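Local atomic coordinates of ricin B lectin (Clostridium thermocellum, PDB entry 3VSF), a protein that acts as an exo-beta-1,3-galactanase, probably hydrolysing beta-1,3-galactan with its family 43 glycosidase domain, and also carries a galactose-binding ricin-type lectin domain. Residues A261-S266 with Y277-S282; I249-T254 with R286-F291. All coordinates share one frame; numbering follows the deposited sequence.

How the contacts relate
Both contacts belong to the five-bladed beta-propeller of family 43. Their centres are about 10 Å apart. Contact 1 pairs the third and fourth strands, 261-266 and 277-279, of one four-stranded sheet. Contact 2 joins the second strand of that sheet to the first strand of the next. Strands 246-251 and 261-266 are neighbours, so the contacts meet directly. A probable hydrogen bond runs between Thr250 N and Lys262 O, 2.8 Å apart. Leu279 CD2 also packs on Ile249 CG1 at 3.8 Å. Contact 1 reaches toward the lectin domain: the side chain of Asn281 is about 5 Å from that of Asn440, which can bind beta-D-galactose; this chain has none bound. Contact 2 is remote from the galactose site.

Contact 1 (A261-S266 with Y277-S282); sequences AKYAYS and YNLGNS
Tyr263 and Tyr277 form an antiparallel hydrogen-bonded pair. The short strands 261-263 and 277-279 run at 131° to each other, and their axes approach to 4.3 Å. Tyr277 N donates to Tyr263 O at 2.9 Å, in the carbonyl plane. Tyr263 N returns a bond to Tyr277 O, also at 2.9 Å. A third bond runs from Leu279 N to Ala261 O at 2.8 Å. Lys262 and Asn278 make the non-hydrogen-bonded pair between them. Their side chains lie alongside each other, and Lys262 CE comes to 3.7 Å from Asn278 OD1.

The Tyr263 ring lies beside strand 277-279. With chi1 at 73° it is turned so that Tyr277 CB lies over one face, 3.8 Å from the centroid of the Tyr263 ring, as a CH-pi contact. Leu279 CB meets the ring edge, 3.9 Å from Tyr263 CD1. The ring planes of Tyr265 and Tyr277 are nearly parallel (13°). They touch rim to rim, neither over the face of the other, with CE2 of Tyr265 at 3.5 Å from CE2 of Tyr277. The three tyrosines form an aromatic cluster. Tyr263 OH is bonded to Leu336 N, in strand 336-337 at one edge of the next sheet. This is a beta hairpin at the outer edge of a four-stranded propeller blade, as in family 43 glycosidases.

Contact 2 (I249-T254 with R286-F291); sequences ITSGCT and RSQPTF
Ser251 meets Gln288 and Pro289 at the interface of two neighbouring blades of the family 43 beta-propeller. Strand 249-251 is the second strand of its blade, and strand 288-291 opens the first strand of the next. Their axes stay 6.9 Å apart at 139°. The join is made by side chains.

In Gln288, CB leaves the strand to one side. A chi1 of -172° and an extended chain beyond it carry the amide out to Ser251. CG passes Ser251 OG at 3.8 Å. CD follows at 4.0 Å from the same Ser251 OG. At the tip the amide divides its work. NE2 donates to Ser251 OG at 3.2 Å, nearly straight (167°) and close to the amide plane. OE1 is bonded to Trp310 NE1, so both ends of the amide are used, consistent with its orientation here. Ser251 OG in turn donates to the carbonyl of the next residue, Gly252 O, so it accepts one bond and gives another.

Below this polar part the contact is apolar. The Pro289 ring presents CG to Ser251 CB at 3.8 Å. Next to it, Pro289 CB rests against Ile249 CG2 at 4.0 Å.

Contact 1 (A261-S266 with Y277-S282)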
ATOM      1  N   ALA A 261       3.286   5.857   7.101  1.00 61.34           N
ATOM      2  CA  ALA A 261       4.270   5.259   6.206  1.00 56.43           C
ATOM      3  C   ALA A 261       4.970   6.347   5.403  1.00 58.95           C
ATOM      4  O   ALA A 261       4.384   7.389   5.112  1.00 63.12           O
ATOM      5  CB  ALA A 261       3.604   4.257   5.280  1.00 57.16           C
ATOM      6  N   LYS A 262       6.226   6.103   5.047  1.00 60.87           N
ATOM      7  CA  LYS A 262       7.001   7.072   4.280  1.00 61.73           C
ATOM      8  C   LYS A 262       7.791   6.386   3.171  1.00 62.63           C
ATOM      9  O   LYS A 262       7.897   5.161   3.141  1.00 62.85           O
ATOM     10  CB  LYS A 262       7.946   7.849   5.198  1.00 64.04           C
ATOM     11  CG  LYS A 262       7.242   8.607   6.312  1.00 66.06           C
ATOM     12  CD  LYS A 262       8.228   9.403   7.153  1.00 65.72           C
ATOM     13  CE  LYS A 262       7.521  10.155   8.268  1.00 62.50           C
ATOM     14  NZ  LYS A 262       8.467  10.983   9.063  1.00 62.39           N
ATOM     15  N   TYR A 263       8.341   7.181   2.260  1.00 62.74           N
ATOM     16  CA  TYR A 263       9.131   6.640   1.163  1.00 61.55           C
ATOM     17  C   TYR A 263      10.280   7.568   0.791  1.00 66.03           C
ATOM     18  O   TYR A 263      10.280   8.748   1.144  1.00 69.45           O
ATOM     19  CB  TYR A 263       8.251   6.377  -0.064  1.00 64.40           C
ATOM     20  CG  TYR A 263       7.815   7.627  -0.799  1.00 66.33           C
ATOM     21  CD1 TYR A 263       6.625   8.268  -0.477  1.00 68.66           C
ATOM     22  CD2 TYR A 263       8.589   8.161  -1.822  1.00 65.74           C
ATOM     23  CE1 TYR A 263       6.222   9.409  -1.150  1.00 67.59           C
ATOM     24  CE2 TYR A 263       8.194   9.299  -2.499  1.00 67.34           C
ATOM     25  CZ  TYR A 263       7.009   9.919  -2.159  1.00 66.78           C
ATOM     26  OH  TYR A 263       6.613  11.052  -2.831  1.00 64.18           O
ATOM     27  N   ALA A 264      11.258   7.023   0.077  1.00 64.13           N
ATOM     28  CA  ALA A 264      12.389   7.802  -0.402  1.00 65.57           C
ATOM     29  C   ALA A 264      12.885   7.224  -1.719  1.00 69.39           C
ATOM     30  O   ALA A 264      12.560   6.089  -2.068  1.00 69.94           O
ATOM     31  CB  ALA A 264      13.503   7.814   0.629  1.00 70.29           C
ATOM     32  N   TYR A 265      13.671   8.005  -2.450  1.00 70.26           N
ATOM     33  CA  TYR A 265      14.166   7.573  -3.749  1.00 70.49           C
ATOM     34  C   TYR A 265      15.641   7.910  -3.927  1.00 73.88           C
ATOM     35  O   TYR A 265      16.189   8.751  -3.215  1.00 72.87           O
ATOM     36  CB  TYR A 265      13.341   8.208  -4.871  1.00 72.79           C
ATOM     37  CG  TYR A 265      13.288   9.718  -4.807  1.00 73.92           C
ATOM     38  CD1 TYR A 265      14.181  10.494  -5.534  1.00 73.16           C
ATOM     39  CD2 TYR A 265      12.348  10.365  -4.017  1.00 74.37           C
ATOM     40  CE1 TYR A 265      14.136  11.874  -5.477  1.00 70.75           C
ATOM     41  CE2 TYR A 265      12.297  11.744  -3.954  1.00 76.08           C
ATOM     42  CZ  TYR A 265      13.193  12.493  -4.685  1.00 76.47           C
ATOM     43  OH  TYR A 265      13.144  13.866  -4.624  1.00 80.37           O
ATOM     44  N   SER A 266      16.275   7.245  -4.886  1.00 75.09           N
ATOM     45  CA  SER A 266      17.684   7.470  -5.177  1.00 77.71           C
ATOM     46  C   SER A 266      18.070   6.817  -6.498  1.00 78.53           C
ATOM     47  O   SER A 266      17.512   5.788  -6.878  1.00 76.44           O
ATOM     48  CB  SER A 266      18.558   6.920  -4.048  1.00 77.89           C
ATOM     49  OG  SER A 266      19.933   7.150  -4.310  1.00 77.76           O
ATOM     50  N   TYR A 277       9.321  11.076   2.535  1.00 73.64           N
ATOM     51  CA  TYR A 277       8.076  11.709   2.120  1.00 67.43           C
ATOM     52  C   TYR A 277       6.881  10.868   2.554  1.00 66.20           C
ATOM     53  O   TYR A 277       6.860   9.654   2.349  1.00 66.40           O
ATOM     54  CB  TYR A 277       8.051  11.916   0.605  1.00 67.00           C
ATOM     55  CG  TYR A 277       9.108  12.869   0.094  1.00 70.13           C
ATOM     56  CD1 TYR A 277       8.940  14.243   0.195  1.00 73.10           C
ATOM     57  CD2 TYR A 277      10.271  12.393  -0.496  1.00 72.71           C
ATOM     58  CE1 TYR A 277       9.903  15.118  -0.272  1.00 75.26           C
ATOM     59  CE2 TYR A 277      11.240  13.261  -0.967  1.00 75.53           C
ATOM     60  CZ  TYR A 277      11.050  14.622  -0.853  1.00 78.35           C
ATOM     61  OH  TYR A 277      12.011  15.489  -1.320  1.00 77.78           O
ATOM     62  N   ASN A 278       5.889  11.518   3.153  1.00 64.23           N
ATOM     63  CA  ASN A 278       4.708  10.820   3.647  1.00 62.47           C
ATOM     64  C   ASN A 278       3.984  10.020   2.566  1.00 65.99           C
ATOM     65  O   ASN A 278       3.866  10.462   1.423  1.00 60.59           O
ATOM     66  CB  ASN A 278       3.745  11.802   4.318  1.00 60.69           C
ATOM     67  CG  ASN A 278       4.268  12.314   5.645  1.00 66.44           C
ATOM     68  OD1 ASN A 278       5.451  12.172   5.956  1.00 70.26           O
ATOM     69  ND2 ASN A 278       3.386  12.912   6.437  1.00 62.77           N
ATOM     70  N   LEU A 279       3.509   8.837   2.942  1.00 66.15           N
ATOM     71  CA  LEU A 279       2.779   7.965   2.031  1.00 60.97           C
ATOM     72  C   LEU A 279       1.520   7.453   2.720  1.00 61.35           C
ATOM     73  O   LEU A 279       1.581   6.944   3.839  1.00 61.04           O
ATOM     74  CB  LEU A 279       3.658   6.790   1.599  1.00 66.06           C
ATOM     75  CG  LEU A 279       3.114   5.892   0.486  1.00 64.62           C
ATOM     76  CD1 LEU A 279       2.955   6.684  -0.800  1.00 60.25           C
ATOM     77  CD2 LEU A 279       4.025   4.695   0.270  1.00 60.09           C
ATOM     78  N   GLY A 280       0.380   7.590   2.050  1.00 61.73           N
ATOM     79  CA  GLY A 280      -0.894   7.249   2.656  1.00 56.44           C
ATOM     80  C   GLY A 280      -1.234   8.246   3.747  1.00 57.26           C
ATOM     81  O   GLY A 280      -0.637   9.320   3.814  1.00 56.15           O
ATOM     82  N   ASN A 281      -2.189   7.900   4.604  1.00 57.92           N
ATOM     83  CA  ASN A 281      -2.570   8.785   5.700  1.00 56.84           C
ATOM     84  C   ASN A 281      -1.709   8.576   6.945  1.00 60.43           C
ATOM     85  O   ASN A 281      -0.613   8.023   6.866  1.00 60.79           O
ATOM     86  CB  ASN A 281      -4.056   8.641   6.038  1.00 55.25           C
ATOM     87  CG  ASN A 281      -4.407   7.267   6.570  1.00 59.42           C
ATOM     88  OD1 ASN A 281      -3.528   6.465   6.880  1.00 64.51           O
ATOM     89  ND2 ASN A 281      -5.701   6.994   6.688  1.00 55.76           N
ATOM     90  N   SER A 282      -2.211   9.021   8.092  1.00 61.25           N
ATOM     91  CA  SER A 282      -1.450   8.967   9.336  1.00 61.21           C
ATOM     92  C   SER A 282      -1.328   7.549   9.888  1.00 62.42           C
ATOM     93  O   SER A 282      -0.522   7.294  10.783  1.00 63.01           O
ATOM     94  CB  SER A 282      -2.078   9.880  10.391  1.00 60.06           C
ATOM     95  OG  SER A 282      -3.327   9.371  10.827  1.00 62.29           O
TER

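Contact 2 (I249-T254 with R286-F291)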
ATOM      1  N   ILE A 249      10.033   2.092   0.671  1.00 64.33           N
ATOM      2  CA  ILE A 249       8.841   2.325   1.478  1.00 61.32           C
ATOM      3  C   ILE A 249       9.034   1.757   2.879  1.00 66.38           C
ATOM      4  O   ILE A 249       9.274   0.562   3.046  1.00 65.48           O
ATOM      5  CB  ILE A 249       7.588   1.690   0.844  1.00 58.82           C
ATOM      6  CG1 ILE A 249       7.124   2.503  -0.369  1.00 63.83           C
ATOM      7  CG2 ILE A 249       6.466   1.599   1.863  1.00 55.42           C
ATOM      8  CD1 ILE A 249       8.068   2.454  -1.552  1.00 65.60           C
ATOM      9  N   THR A 250       8.931   2.619   3.885  1.00 65.72           N
ATOM     10  CA  THR A 250       9.134   2.202   5.266  1.00 64.89           C
ATOM     11  C   THR A 250       7.938   2.560   6.139  1.00 64.14           C
ATOM     12  O   THR A 250       7.020   3.249   5.700  1.00 62.06           O
ATOM     13  CB  THR A 250      10.391   2.854   5.867  1.00 66.94           C
ATOM     14  OG1 THR A 250      10.237   4.279   5.871  1.00 66.55           O
ATOM     15  CG2 THR A 250      11.623   2.485   5.054  1.00 68.92           C
ATOM     16  N   SER A 251       7.958   2.082   7.378  1.00 66.15           N
ATOM     17  CA  SER A 251       6.932   2.429   8.352  1.00 66.05           C
ATOM     18  C   SER A 251       7.592   2.989   9.603  1.00 63.50           C
ATOM     19  O   SER A 251       8.813   3.122   9.664  1.00 65.99           O
ATOM     20  CB  SER A 251       6.089   1.204   8.712  1.00 66.79           C
ATOM     21  OG  SER A 251       6.825   0.295   9.512  1.00 66.17           O
ATOM     22  N   GLY A 252       6.779   3.323  10.597  1.00 63.75           N
ATOM     23  CA  GLY A 252       7.291   3.801  11.865  1.00 66.39           C
ATOM     24  C   GLY A 252       7.438   2.657  12.847  1.00 69.36           C
ATOM     25  O   GLY A 252       7.036   1.528  12.561  1.00 70.05           O
ATOM     26  N   CYS A 253       8.017   2.943  14.006  1.00 70.55           N
ATOM     27  CA  CYS A 253       8.196   1.929  15.036  1.00 71.35           C
ATOM     28  C   CYS A 253       7.238   2.167  16.198  1.00 71.76           C
ATOM     29  O   CYS A 253       7.572   2.862  17.159  1.00 72.18           O
ATOM     30  CB  CYS A 253       9.642   1.914  15.530  1.00 75.18           C
ATOM     31  SG  CYS A 253      10.048   0.517  16.602  1.00 88.67           S
ATOM     32  N   THR A 254       6.044   1.592  16.100  1.00 70.79           N
ATOM     33  CA  THR A 254       5.029   1.747  17.137  1.00 71.09           C
ATOM     34  C   THR A 254       4.281   0.440  17.387  1.00 72.56           C
ATOM     35  O   THR A 254       3.078   0.444  17.648  1.00 70.32           O
ATOM     36  CB  THR A 254       4.012   2.846  16.774  1.00 71.60           C
ATOM     37  OG1 THR A 254       3.456   2.580  15.481  1.00 68.43           O
ATOM     38  CG2 THR A 254       4.683   4.211  16.759  1.00 68.51           C
ATOM     39  N   ARG A 286      -4.779   2.039   8.381  1.00 65.36           N
ATOM     40  CA  ARG A 286      -4.824   0.957   9.360  1.00 65.42           C
ATOM     41  C   ARG A 286      -4.096  -0.292   8.875  1.00 63.29           C
ATOM     42  O   ARG A 286      -4.658  -1.388   8.872  1.00 63.29           O
ATOM     43  CB  ARG A 286      -6.269   0.614   9.733  1.00 64.63           C
ATOM     44  CG  ARG A 286      -6.972   1.689  10.544  1.00 66.04           C
ATOM     45  CD  ARG A 286      -8.064   1.090  11.415  1.00 69.98           C
ATOM     46  NE  ARG A 286      -9.152   0.512  10.629  1.00 72.17           N
ATOM     47  CZ  ARG A 286      -9.981  -0.423  11.080  1.00 77.69           C
ATOM     48  NH1 ARG A 286      -9.840  -0.899  12.310  1.00 76.48           N
ATOM     49  NH2 ARG A 286     -10.946  -0.890  10.298  1.00 77.12           N
ATOM     50  N   SER A 287      -2.842  -0.122   8.467  1.00 60.69           N
ATOM     51  CA  SER A 287      -2.032  -1.247   8.021  1.00 61.72           C
ATOM     52  C   SER A 287      -0.546  -0.930   8.125  1.00 63.38           C
ATOM     53  O   SER A 287      -0.156   0.214   8.360  1.00 62.12           O
ATOM     54  CB  SER A 287      -2.376  -1.620   6.578  1.00 61.02           C
ATOM     55  OG  SER A 287      -1.750  -0.736   5.664  1.00 60.17           O
ATOM     56  N   GLN A 288       0.278  -1.957   7.952  1.00 65.05           N
ATOM     57  CA  GLN A 288       1.722  -1.785   7.917  1.00 61.52           C
ATOM     58  C   GLN A 288       2.269  -2.423   6.647  1.00 61.43           C
ATOM     59  O   GLN A 288       1.961  -3.577   6.347  1.00 62.29           O
ATOM     60  CB  GLN A 288       2.371  -2.415   9.149  1.00 60.07           C
ATOM     61  CG  GLN A 288       3.856  -2.123   9.288  1.00 64.99           C
ATOM     62  CD  GLN A 288       4.474  -2.797  10.497  1.00 65.61           C
ATOM     63  OE1 GLN A 288       3.882  -3.698  11.090  1.00 66.23           O
ATOM     64  NE2 GLN A 288       5.670  -2.359  10.872  1.00 62.86           N
ATOM     65  N   PRO A 289       3.079  -1.670   5.888  1.00 60.99           N
ATOM     66  CA  PRO A 289       3.642  -2.169   4.629  1.00 62.46           C
ATOM     67  C   PRO A 289       4.433  -3.452   4.842  1.00 65.16           C
ATOM     68  O   PRO A 289       5.135  -3.581   5.845  1.00 65.80           O
ATOM     69  CB  PRO A 289       4.578  -1.036   4.187  1.00 60.70           C
ATOM     70  CG  PRO A 289       4.843  -0.242   5.427  1.00 61.77           C
ATOM     71  CD  PRO A 289       3.582  -0.328   6.225  1.00 60.33           C
ATOM     72  N   THR A 290       4.314  -4.394   3.912  1.00 64.90           N
ATOM     73  CA  THR A 290       5.023  -5.660   4.030  1.00 66.02           C
ATOM     74  C   THR A 290       5.813  -5.994   2.769  1.00 66.26           C
ATOM     75  O   THR A 290       6.897  -6.571   2.847  1.00 70.82           O
ATOM     76  CB  THR A 290       4.066  -6.824   4.373  1.00 66.26           C
ATOM     77  OG1 THR A 290       4.827  -7.996   4.689  1.00 69.71           O
ATOM     78  CG2 THR A 290       3.139  -7.122   3.206  1.00 63.82           C
ATOM     79  N   PHE A 291       5.276  -5.625   1.610  1.00 67.01           N
ATOM     80  CA  PHE A 291       5.947  -5.913   0.346  1.00 69.60           C
ATOM     81  C   PHE A 291       5.300  -5.206  -0.843  1.00 66.95           C
ATOM     82  O   PHE A 291       4.101  -4.933  -0.839  1.00 68.52           O
ATOM     83  CB  PHE A 291       5.988  -7.422   0.100  1.00 69.11           C
ATOM     84  CG  PHE A 291       6.982  -7.835  -0.941  1.00 69.67           C
ATOM     85  CD1 PHE A 291       8.341  -7.780  -0.678  1.00 71.54           C
ATOM     86  CD2 PHE A 291       6.562  -8.279  -2.182  1.00 69.46           C
ATOM     87  CE1 PHE A 291       9.261  -8.159  -1.633  1.00 71.79           C
ATOM     88  CE2 PHE A 291       7.479  -8.661  -3.138  1.00 71.32           C
ATOM     89  CZ  PHE A 291       8.830  -8.601  -2.865  1.00 70.89           C
TER